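Local coordinates for protein formate-dependent phosphoribosylglycinamide formyltransferase (Mycobacterium tuberculosis H37Rv, PDB 6KHR) that belongs to the ATP-grasp superfamily and assembles from two copies of a chain whose N-terminal region contains a parallel beta sheet, at residues V52-G57 with R65-S70; L32-P37 with V59-H64; V163-P168 with A216-E221. All blocks are in the same frame, centred on the assembly; numbering follows the deposited sequence.

Contact 1: V52-G57 with R65-S70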
ATOM      1  N   VAL A  52       9.208 -11.421   8.341  1.00 55.50           N
ATOM      2  CA  VAL A  52       9.030 -10.448   9.414  1.00 52.66           C
ATOM      3  C   VAL A  52       8.514 -11.136  10.671  1.00 50.40           C
ATOM      4  O   VAL A  52       7.556 -11.917  10.622  1.00 49.48           O
ATOM      5  CB  VAL A  52       8.075  -9.305   9.027  1.00 51.14           C
ATOM      6  CG1 VAL A  52       7.868  -8.397  10.239  1.00 44.60           C
ATOM      7  CG2 VAL A  52       8.633  -8.526   7.845  1.00 53.58           C
ATOM      8  N   ILE A  53       9.140 -10.818  11.798  1.00 50.77           N
ATOM      9  CA  ILE A  53       8.705 -11.237  13.121  1.00 52.03           C
ATOM     10  C   ILE A  53       8.022 -10.044  13.773  1.00 49.92           C
ATOM     11  O   ILE A  53       8.627  -8.974  13.897  1.00 56.20           O
ATOM     12  CB  ILE A  53       9.898 -11.711  13.960  1.00 68.47           C
ATOM     13  CG1 ILE A  53      10.677 -12.788  13.206  1.00 68.07           C
ATOM     14  CG2 ILE A  53       9.450 -12.171  15.340  1.00 80.54           C
ATOM     15  CD1 ILE A  53      12.171 -12.716  13.460  1.00 63.01           C
ATOM     16  N   ALA A  54       6.772 -10.214  14.187  1.00 50.41           N
ATOM     17  CA  ALA A  54       6.040  -9.154  14.869  1.00 57.69           C
ATOM     18  C   ALA A  54       5.997  -9.446  16.366  1.00 59.90           C
ATOM     19  O   ALA A  54       5.499 -10.496  16.792  1.00 58.74           O
ATOM     20  CB  ALA A  54       4.629  -8.991  14.303  1.00 50.62           C
ATOM     21  N   VAL A  55       6.524  -8.516  17.154  1.00 63.58           N
ATOM     22  CA  VAL A  55       6.608  -8.636  18.603  1.00 74.93           C
ATOM     23  C   VAL A  55       5.678  -7.606  19.218  1.00 80.37           C
ATOM     24  O   VAL A  55       5.625  -6.459  18.758  1.00 77.49           O
ATOM     25  CB  VAL A  55       8.053  -8.433  19.104  1.00 67.32           C
ATOM     26  CG1 VAL A  55       8.107  -8.586  20.598  1.00 56.07           C
ATOM     27  CG2 VAL A  55       9.006  -9.406  18.420  1.00 63.63           C
ATOM     28  N   ASP A  56       4.943  -8.011  20.252  1.00 83.50           N
ATOM     29  CA  ASP A  56       4.157  -7.066  21.034  1.00 84.90           C
ATOM     30  C   ASP A  56       3.857  -7.681  22.395  1.00 84.53           C
ATOM     31  O   ASP A  56       4.246  -8.817  22.682  1.00 88.66           O
ATOM     32  CB  ASP A  56       2.877  -6.656  20.302  1.00 84.31           C
ATOM     33  CG  ASP A  56       2.398  -5.273  20.713  1.00 86.82           C
ATOM     34  OD1 ASP A  56       2.559  -4.931  21.911  1.00 84.96           O
ATOM     35  OD2 ASP A  56       1.888  -4.526  19.845  1.00 85.86           O
ATOM     36  N   GLY A  57       3.167  -6.908  23.237  1.00 75.92           N
ATOM     37  CA  GLY A  57       2.805  -7.333  24.580  1.00 69.54           C
ATOM     38  C   GLY A  57       1.634  -8.295  24.688  1.00 80.84           C
ATOM     39  O   GLY A  57       1.705  -9.254  25.460  1.00 86.73           O
ATOM     40  N   ARG A  65      -1.202 -10.828  12.581  1.00 72.73           N
ATOM     41  CA  ARG A  65      -2.093 -11.611  11.726  1.00 77.88           C
ATOM     42  C   ARG A  65      -1.434 -11.966  10.399  1.00 79.51           C
ATOM     43  O   ARG A  65      -1.647 -13.064   9.866  1.00 89.81           O
ATOM     44  CB  ARG A  65      -3.394 -10.844  11.488  1.00 82.32           C
ATOM     45  CG  ARG A  65      -4.664 -11.703  11.571  1.00 95.27           C
ATOM     46  CD  ARG A  65      -4.760 -12.751  10.442  1.00109.50           C
ATOM     47  NE  ARG A  65      -5.233 -14.055  10.922  1.00118.46           N
ATOM     48  CZ  ARG A  65      -4.504 -15.171  10.936  1.00121.08           C
ATOM     49  NH1 ARG A  65      -3.252 -15.167  10.486  1.00119.16           N
ATOM     50  NH2 ARG A  65      -5.028 -16.304  11.398  1.00122.33           N
ATOM     51  N   ILE A  66      -0.640 -11.061   9.838  1.00 71.43           N
ATOM     52  CA  ILE A  66      -0.023 -11.302   8.541  1.00 75.10           C
ATOM     53  C   ILE A  66       1.474 -11.484   8.634  1.00 67.90           C
ATOM     54  O   ILE A  66       2.120 -11.735   7.608  1.00 73.61           O
ATOM     55  CB  ILE A  66      -0.371 -10.186   7.537  1.00 90.10           C
ATOM     56  CG1 ILE A  66       0.412  -8.906   7.845  1.00 81.35           C
ATOM     57  CG2 ILE A  66      -1.895  -9.960   7.498  1.00102.40           C
ATOM     58  CD1 ILE A  66       1.579  -8.668   6.899  1.00 83.64           C
ATOM     59  N   ALA A  67       2.049 -11.382   9.826  1.00 66.29           N
ATOM     60  CA  ALA A  67       3.473 -11.628   9.960  1.00 67.51           C
ATOM     61  C   ALA A  67       3.782 -13.108   9.741  1.00 71.98           C
ATOM     62  O   ALA A  67       2.906 -13.976   9.799  1.00 69.15           O
ATOM     63  CB  ALA A  67       3.976 -11.190  11.338  1.00 65.18           C
ATOM     64  N   ASP A  68       5.065 -13.376   9.472  1.00 69.56           N
ATOM     65  CA  ASP A  68       5.560 -14.737   9.342  1.00 62.25           C
ATOM     66  C   ASP A  68       5.728 -15.412  10.693  1.00 68.32           C
ATOM     67  O   ASP A  68       5.561 -16.630  10.801  1.00 75.99           O
ATOM     68  CB  ASP A  68       6.905 -14.738   8.614  1.00 64.95           C
ATOM     69  CG  ASP A  68       6.860 -13.986   7.305  1.00 72.84           C
ATOM     70  OD1 ASP A  68       6.216 -14.485   6.354  1.00 82.85           O
ATOM     71  OD2 ASP A  68       7.455 -12.885   7.234  1.00 71.57           O
ATOM     72  N   GLN A  69       6.090 -14.653  11.717  1.00 77.20           N
ATOM     73  CA  GLN A  69       6.275 -15.201  13.051  1.00 67.43           C
ATOM     74  C   GLN A  69       5.800 -14.165  14.052  1.00 66.66           C
ATOM     75  O   GLN A  69       6.130 -12.982  13.925  1.00 72.17           O
ATOM     76  CB  GLN A  69       7.734 -15.568  13.295  1.00 62.66           C
ATOM     77  CG  GLN A  69       7.980 -16.230  14.618  1.00 84.71           C
ATOM     78  CD  GLN A  69       9.371 -16.808  14.689  1.00103.36           C
ATOM     79  OE1 GLN A  69      10.165 -16.646  13.760  1.00109.58           O
ATOM     80  NE2 GLN A  69       9.679 -17.492  15.789  1.00103.12           N
ATOM     81  N   SER A  70       4.994 -14.602  15.012  1.00 64.32           N
ATOM     82  CA  SER A  70       4.440 -13.731  16.036  1.00 64.75           C
ATOM     83  C   SER A  70       5.086 -14.060  17.375  1.00 74.99           C
ATOM     84  O   SER A  70       5.413 -15.219  17.655  1.00 77.41           O
ATOM     85  CB  SER A  70       2.917 -13.874  16.128  1.00 70.79           C
ATOM     86  OG  SER A  70       2.287 -13.377  14.954  1.00 79.79           O
TER

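Contact 2: L32-P37 with V59-H64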
ATOM      1  N   LEU A  32       9.463  -4.340  16.698  1.00 53.48           N
ATOM      2  CA  LEU A  32       9.040  -4.078  18.070  1.00 52.85           C
ATOM      3  C   LEU A  32       7.806  -3.180  18.022  1.00 56.30           C
ATOM      4  O   LEU A  32       7.890  -1.987  17.688  1.00 49.83           O
ATOM      5  CB  LEU A  32      10.178  -3.444  18.868  1.00 54.16           C
ATOM      6  CG  LEU A  32      11.208  -4.356  19.558  1.00 59.17           C
ATOM      7  CD1 LEU A  32      11.294  -5.745  18.937  1.00 52.79           C
ATOM      8  CD2 LEU A  32      12.585  -3.705  19.590  1.00 55.48           C
ATOM      9  N   GLY A  33       6.656  -3.758  18.326  1.00 60.31           N
ATOM     10  CA  GLY A  33       5.381  -3.085  18.170  1.00 65.15           C
ATOM     11  C   GLY A  33       4.606  -3.744  17.044  1.00 69.42           C
ATOM     12  O   GLY A  33       5.171  -4.117  16.006  1.00 67.80           O
ATOM     13  N   SER A  34       3.317  -3.919  17.275  1.00 66.72           N
ATOM     14  CA  SER A  34       2.476  -4.596  16.273  1.00 66.51           C
ATOM     15  C   SER A  34       1.154  -3.874  16.147  1.00 64.24           C
ATOM     16  O   SER A  34       0.158  -4.528  15.995  1.00 60.00           O
ATOM     17  CB  SER A  34       2.248  -6.003  16.629  1.00 64.16           C
ATOM     18  OG  SER A  34       3.452  -6.705  16.562  1.00 63.67           O
ATOM     19  N   ALA A  35       1.195  -2.557  16.075  1.00 59.41           N
ATOM     20  CA  ALA A  35      -0.044  -1.779  15.920  1.00 61.45           C
ATOM     21  C   ALA A  35      -0.402  -1.611  14.445  1.00 64.56           C
ATOM     22  O   ALA A  35       0.124  -2.291  13.606  1.00 57.70           O
ATOM     23  CB  ALA A  35       0.090  -0.459  16.613  1.00 64.46           C
ATOM     24  N   GLU A  36      -1.245  -0.646  14.146  1.00 70.87           N
ATOM     25  CA  GLU A  36      -1.738  -0.543  12.762  1.00 64.81           C
ATOM     26  C   GLU A  36      -0.642  -0.322  11.741  1.00 60.49           C
ATOM     27  O   GLU A  36      -0.596  -1.113  10.825  1.00 61.42           O
ATOM     28  CB  GLU A  36      -3.002   0.280  12.621  1.00 72.28           C
ATOM     29  CG  GLU A  36      -4.216  -0.545  12.971  1.00 97.08           C
ATOM     30  CD  GLU A  36      -4.615  -0.468  14.430  1.00111.76           C
ATOM     31  OE1 GLU A  36      -3.968   0.276  15.167  1.00114.98           O
ATOM     32  OE2 GLU A  36      -5.571  -1.150  14.814  1.00114.71           O
ATOM     33  N   PRO A  37       0.394   0.752  11.717  1.00 54.76           N
ATOM     34  CA  PRO A  37       1.479   1.037  10.768  1.00 58.99           C
ATOM     35  C   PRO A  37       2.519  -0.063  10.746  1.00 66.93           C
ATOM     36  O   PRO A  37       3.178  -0.276   9.719  1.00 65.92           O
ATOM     37  CB  PRO A  37       2.063   2.365  11.274  1.00 52.17           C
ATOM     38  CG  PRO A  37       1.028   2.951  12.144  1.00 48.17           C
ATOM     39  CD  PRO A  37       0.333   1.775  12.778  1.00 44.36           C
ATOM     40  N   VAL A  59      -1.919 -10.515  22.788  1.00 86.99           N
ATOM     41  CA  VAL A  59      -2.021 -11.697  21.934  1.00 84.79           C
ATOM     42  C   VAL A  59      -2.528 -11.366  20.536  1.00 91.93           C
ATOM     43  O   VAL A  59      -2.041 -11.923  19.547  1.00 95.26           O
ATOM     44  CB  VAL A  59      -2.920 -12.744  22.619  1.00 74.54           C
ATOM     45  CG1 VAL A  59      -2.933 -14.024  21.812  1.00 54.16           C
ATOM     46  CG2 VAL A  59      -2.447 -12.986  24.037  1.00 81.52           C
ATOM     47  N   GLY A  60      -3.514 -10.487  20.410  1.00 98.79           N
ATOM     48  CA  GLY A  60      -4.055 -10.209  19.094  1.00106.36           C
ATOM     49  C   GLY A  60      -3.580  -8.899  18.503  1.00112.27           C
ATOM     50  O   GLY A  60      -4.369  -7.963  18.350  1.00128.40           O
ATOM     51  N   ALA A  61      -2.308  -8.812  18.164  1.00 96.10           N
ATOM     52  CA  ALA A  61      -2.003  -7.479  17.674  1.00 76.76           C
ATOM     53  C   ALA A  61      -2.075  -7.440  16.146  1.00 67.70           C
ATOM     54  O   ALA A  61      -1.922  -8.472  15.489  1.00 64.51           O
ATOM     55  CB  ALA A  61      -0.621  -7.052  18.153  1.00 67.86           C
ATOM     56  N   PRO A  62      -2.327  -6.262  15.551  1.00 61.83           N
ATOM     57  CA  PRO A  62      -2.579  -6.204  14.092  1.00 67.24           C
ATOM     58  C   PRO A  62      -1.519  -6.837  13.192  1.00 69.79           C
ATOM     59  O   PRO A  62      -1.877  -7.598  12.284  1.00 70.06           O
ATOM     60  CB  PRO A  62      -2.710  -4.695  13.832  1.00 60.72           C
ATOM     61  CG  PRO A  62      -3.256  -4.150  15.104  1.00 52.80           C
ATOM     62  CD  PRO A  62      -2.685  -4.998  16.222  1.00 54.41           C
ATOM     63  N   ALA A  63      -0.231  -6.541  13.399  1.00 63.11           N
ATOM     64  CA  ALA A  63       0.795  -7.128  12.537  1.00 66.97           C
ATOM     65  C   ALA A  63       1.012  -8.616  12.801  1.00 75.22           C
ATOM     66  O   ALA A  63       1.599  -9.301  11.959  1.00 68.92           O
ATOM     67  CB  ALA A  63       2.117  -6.364  12.681  1.00 57.18           C
ATOM     68  N   HIS A  64       0.552  -9.132  13.948  1.00 79.85           N
ATOM     69  CA  HIS A  64       0.611 -10.572  14.207  1.00 76.06           C
ATOM     70  C   HIS A  64      -0.113 -11.375  13.136  1.00 75.90           C
ATOM     71  O   HIS A  64       0.316 -12.489  12.806  1.00 80.90           O
ATOM     72  CB  HIS A  64       0.002 -10.897  15.573  1.00 68.89           C
ATOM     73  CG  HIS A  64       0.871 -10.533  16.734  1.00 73.22           C
ATOM     74  ND1 HIS A  64       2.009  -9.765  16.605  1.00 76.87           N
ATOM     75  CD2 HIS A  64       0.775 -10.836  18.053  1.00 76.47           C
ATOM     76  CE1 HIS A  64       2.573  -9.612  17.789  1.00 79.08           C
ATOM     77  NE2 HIS A  64       1.846 -10.255  18.685  1.00 76.24           N
TER

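Contact 3: V163-P168 with A216-E221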
ATOM      1  N   VAL A 163       7.248  36.575  34.799  1.00 66.64           N
ATOM      2  CA  VAL A 163       7.691  37.969  34.821  1.00 60.66           C
ATOM      3  C   VAL A 163       8.569  38.269  33.620  1.00 62.23           C
ATOM      4  O   VAL A 163       8.463  39.332  33.001  1.00 64.19           O
ATOM      5  CB  VAL A 163       8.429  38.282  36.138  1.00 61.94           C
ATOM      6  CG1 VAL A 163       9.072  39.681  36.078  1.00 65.13           C
ATOM      7  CG2 VAL A 163       7.486  38.153  37.323  1.00 55.13           C
ATOM      8  N   HIS A 164       9.451  37.342  33.292  1.00 61.29           N
ATOM      9  CA  HIS A 164      10.377  37.552  32.158  1.00 54.49           C
ATOM     10  C   HIS A 164       9.649  37.414  30.826  1.00 58.08           C
ATOM     11  O   HIS A 164       9.577  38.379  30.128  1.00 58.50           O
ATOM     12  CB  HIS A 164      11.506  36.548  32.247  1.00 44.35           C
ATOM     13  CG  HIS A 164      12.411  36.586  31.076  1.00 55.20           C
ATOM     14  ND1 HIS A 164      13.168  37.670  30.778  1.00 54.61           N
ATOM     15  CD2 HIS A 164      12.688  35.675  30.140  1.00 53.97           C
ATOM     16  CE1 HIS A 164      13.873  37.432  29.713  1.00 52.03           C
ATOM     17  NE2 HIS A 164      13.598  36.226  29.313  1.00 55.98           N
ATOM     18  N   ALA A 165       9.045  36.261  30.597  1.00 53.82           N
ATOM     19  CA  ALA A 165       8.398  35.843  29.335  1.00 63.85           C
ATOM     20  C   ALA A 165       7.106  36.574  29.018  1.00 76.23           C
ATOM     21  O   ALA A 165       6.911  36.878  27.868  1.00 80.08           O
ATOM     22  CB  ALA A 165       8.125  34.382  29.395  1.00 58.05           C
ATOM     23  N   GLY A 166       6.228  36.781  29.981  1.00 71.98           N
ATOM     24  CA  GLY A 166       4.979  37.476  29.643  1.00 71.95           C
ATOM     25  C   GLY A 166       3.872  36.491  29.372  1.00 75.26           C
ATOM     26  O   GLY A 166       4.059  35.351  29.684  1.00 84.20           O
ATOM     27  N   PHE A 167       2.758  36.901  28.799  1.00 73.52           N
ATOM     28  CA  PHE A 167       1.695  35.885  28.653  1.00 74.21           C
ATOM     29  C   PHE A 167       1.242  35.801  27.203  1.00 74.78           C
ATOM     30  O   PHE A 167       1.457  36.756  26.496  1.00 78.03           O
ATOM     31  CB  PHE A 167       0.568  36.231  29.621  1.00 72.81           C
ATOM     32  CG  PHE A 167       0.911  35.933  31.051  1.00 76.71           C
ATOM     33  CD1 PHE A 167       0.802  34.654  31.546  1.00 73.87           C
ATOM     34  CD2 PHE A 167       1.352  36.930  31.896  1.00 80.28           C
ATOM     35  CE1 PHE A 167       1.127  34.382  32.858  1.00 75.63           C
ATOM     36  CE2 PHE A 167       1.668  36.654  33.207  1.00 77.22           C
ATOM     37  CZ  PHE A 167       1.553  35.381  33.686  1.00 77.13           C
ATOM     38  N   PRO A 168       0.586  34.711  26.755  1.00 76.87           N
ATOM     39  CA  PRO A 168       0.344  33.543  27.584  1.00 85.00           C
ATOM     40  C   PRO A 168       1.530  32.590  27.616  1.00 94.13           C
ATOM     41  O   PRO A 168       2.382  32.731  26.801  1.00 92.12           O
ATOM     42  CB  PRO A 168      -0.719  32.778  26.812  1.00 75.29           C
ATOM     43  CG  PRO A 168      -0.404  33.117  25.403  1.00 73.44           C
ATOM     44  CD  PRO A 168      -0.021  34.577  25.448  1.00 73.73           C
ATOM     45  N   ALA A 216       7.871  25.064  30.713  1.00 59.47           N
ATOM     46  CA  ALA A 216       7.143  26.284  30.397  1.00 56.01           C
ATOM     47  C   ALA A 216       7.510  26.745  28.993  1.00 51.26           C
ATOM     48  O   ALA A 216       8.695  26.849  28.665  1.00 46.78           O
ATOM     49  CB  ALA A 216       7.448  27.386  31.409  1.00 62.08           C
ATOM     50  N   GLU A 217       6.494  27.029  28.176  1.00 58.54           N
ATOM     51  CA  GLU A 217       6.678  27.440  26.790  1.00 60.52           C
ATOM     52  C   GLU A 217       5.984  28.769  26.543  1.00 60.30           C
ATOM     53  O   GLU A 217       4.832  28.960  26.948  1.00 61.20           O
ATOM     54  CB  GLU A 217       6.134  26.394  25.813  1.00 73.85           C
ATOM     55  CG  GLU A 217       7.062  25.218  25.572  1.00 92.48           C
ATOM     56  CD  GLU A 217       6.671  24.415  24.346  1.00102.87           C
ATOM     57  OE1 GLU A 217       6.256  23.244  24.495  1.00105.53           O
ATOM     58  OE2 GLU A 217       6.773  24.963  23.230  1.00105.56           O
ATOM     59  N   SER A 218       6.688  29.688  25.892  1.00 74.35           N
ATOM     60  CA  SER A 218       6.051  30.881  25.362  1.00 77.45           C
ATOM     61  C   SER A 218       5.269  30.515  24.110  1.00 81.91           C
ATOM     62  O   SER A 218       5.700  29.672  23.317  1.00 90.49           O
ATOM     63  CB  SER A 218       7.085  31.956  25.044  1.00 70.49           C
ATOM     64  OG  SER A 218       7.373  32.716  26.200  1.00 75.58           O
ATOM     65  N   VAL A 219       4.112  31.146  23.945  1.00 77.24           N
ATOM     66  CA  VAL A 219       3.200  30.811  22.862  1.00 71.01           C
ATOM     67  C   VAL A 219       3.432  31.748  21.689  1.00 61.44           C
ATOM     68  O   VAL A 219       3.500  32.974  21.853  1.00 67.07           O
ATOM     69  CB  VAL A 219       1.749  30.880  23.331  1.00 74.60           C
ATOM     70  CG1 VAL A 219       0.837  30.353  22.241  1.00 83.54           C
ATOM     71  CG2 VAL A 219       1.611  30.071  24.561  1.00 67.75           C
ATOM     72  N   VAL A 220       3.549  31.162  20.503  1.00 52.81           N
ATOM     73  CA  VAL A 220       3.868  31.885  19.282  1.00 58.87           C
ATOM     74  C   VAL A 220       2.734  31.692  18.290  1.00 62.81           C
ATOM     75  O   VAL A 220       2.027  30.683  18.307  1.00 60.80           O
ATOM     76  CB  VAL A 220       5.205  31.417  18.666  1.00 60.69           C
ATOM     77  CG1 VAL A 220       5.846  32.556  17.892  1.00 79.49           C
ATOM     78  CG2 VAL A 220       6.141  30.881  19.740  1.00 49.50           C
ATOM     79  N   GLU A 221       2.566  32.672  17.417  1.00 63.60           N
ATOM     80  CA  GLU A 221       1.537  32.567  16.397  1.00 69.06           C
ATOM     81  C   GLU A 221       1.950  31.530  15.359  1.00 59.59           C
ATOM     82  O   GLU A 221       3.118  31.454  14.965  1.00 58.71           O
ATOM     83  CB  GLU A 221       1.304  33.924  15.745  1.00 87.61           C
ATOM     84  CG  GLU A 221       0.061  33.983  14.896  1.00113.55           C
ATOM     85  CD  GLU A 221      -0.036  35.283  14.123  1.00131.20           C
ATOM     86  OE1 GLU A 221       1.030  35.863  13.812  1.00138.26           O
ATOM     87  OE2 GLU A 221      -1.174  35.723  13.833  1.00131.60           O
TER

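Contact 1: V52-G57 with R65-S70
Val52 and Asp68 meet where strand 51-56 comes alongside the incoming end of strand 69-72, the outermost strand within the chain of a parallel sheet. Asp68 can be followed outward. Its CB lies 3.5 Å from Val52 O, its CG stands 3.6 Å from the backbone N of Val52, and its OD2 accepts the N-H of Val52 through the anti lone pair; the modelled length of this bond, 2.5 Å, is short and uncertain at this resolution. A first torsion of -52° sets the carboxylate beside Asp68's own backbone N, on the side where Val52 N lies. The same OD2 also accepts Gln46 NE2 from helix 36-47, while Arg65 of the second subunit packs on Asp68.

Val52 O in turn accepts Gln69 N at 3.3 Å and, weakly, Asp68 N. One step along, Ala54 N donates to Gln69 O at 2.9 Å, so that Ile53 and Gln69 form a parallel beta bridge, with Ala54 and Ser70 paired next to them. Ile53 and Gln69 project on one face, side by side: Ile53 CG1 lies 4.0 Å from Gln69 CB, and the extended glutamine carries OE1 past that same methylene. On the other face, the methyls of Ala54 and Ala67 touch at 3.7 Å, Ala67 being in the turn that leaves helix 62-66.

These two strands and the helix make a beta-alpha-beta unit in which the edge strand is joined by backbone bonds at its start. The carboxylate of Asp68 satisfies a backbone N-H that lies ahead of the regular strand pairing, and the two N-H donors on one oxygen, Val52 N and Gln46 NE2, would be expected to stabilise its negative charge.

Contact 2: L32-P37 with V59-H64
Ser34 and His64 turn their side chains with similar first torsions, -66° and -75°, each group lying beside its own backbone N; this brings Ser34 OG to 3.3 Å from His64 CE1, approaching the imidazole obliquely. The setting is the carboxyl end of the parallel sheet in a Rossmann-like domain, where the loop after strand 28-32 meets the loop after strand 51-56 and the start of helix 62-66.

Ser34 packs on Ala61 and on the first turn of helix 62-66. Its CB touches the methyl of Ala61 at 3.4 Å and that of Ala63 at 4.0 Å, while Ala61 CB also sits over the centre of the His64 ring on one face. Ala63 N makes a weak hydrogen bond to Ser34 O, whose modelled position is less certain. On the strand side, Asp56 OD2 accepts Ser34 N and Val55 O takes a weak bond from Ser34 OG, so the serine is held against the end of the neighbouring strand as well.

Toward helix 36-47 the contact is looser. Glu36, bent at its second torsion, crosses Pro62 obliquely, with Glu36 OE2 3.8 Å from Pro62 CG.

Contact 3: V163-P168 with A216-E221
Pro168 and Val219 supply the apolar part of this surface contact, their side chains crossing at about a right angle. Pro168 CG meets Val219 CB and CG2, each at 3.7 Å, so the outer corner of the proline ring rests on the valine's branch point and one of its methyls. The first torsion of Val219 (-173°) directs CG1 opposite its backbone N and leaves CG2 beside that N, on the side facing the proline. Leu170 packs on Val219, extending the apolar patch along the chain beyond Pro168, and also touches Glu217.

Contacts between polar atoms and carbon come next. Pro168 O lies 3.6 Å from Val219 CG2, and Ser218 OG lies 3.7 Å from CB of Ala165, the last helical residue of 155-165. Trp150 of strand 149-152 packs on both Ala165 and Ser218, bridging the helix end and the strand end from a third element.

Hydrogen bonds across the two segments are absent; the fit rests on van der Waals contact, and the backbone of Ser218 bonds instead to Pro148. The backbone turns sharply here, with a positive phi of 96° at Gly166 and a cis peptide bond before Pro168, which is consistent with placing the proline ring beside Val219. Across this turn Phe167 points away from Val219, packing on Val185 and Pro188.

A helix followed by Gly-Phe-Pro and leading to a strand of a small antiparallel sheet is a familiar element of the ATP-grasp fold; here it lies against the chain leaving the sheet's central strand, 214-217.

Overall arrangement
From the N terminus, 32-37 leaves the first strand of the parallel sheet and opens contact 2; 52-57, on the next strand, opens contact 1. Contact 2 then closes at 59-64 and contact 1 at 65-70, so the two loops cross rather than nest. Their centres are 7 Å apart; contact 1 pairs strands 51-56 and 69-72, while contact 2 ties the start of helix 62-66 to the loop before helix 36-47. Contact 3 follows in series, closing a loop of 47 residues between its segments. It belongs to the ATP-grasp region, on the opposite side of the chain's centre, with nearest atoms about 24 Å from contact 2.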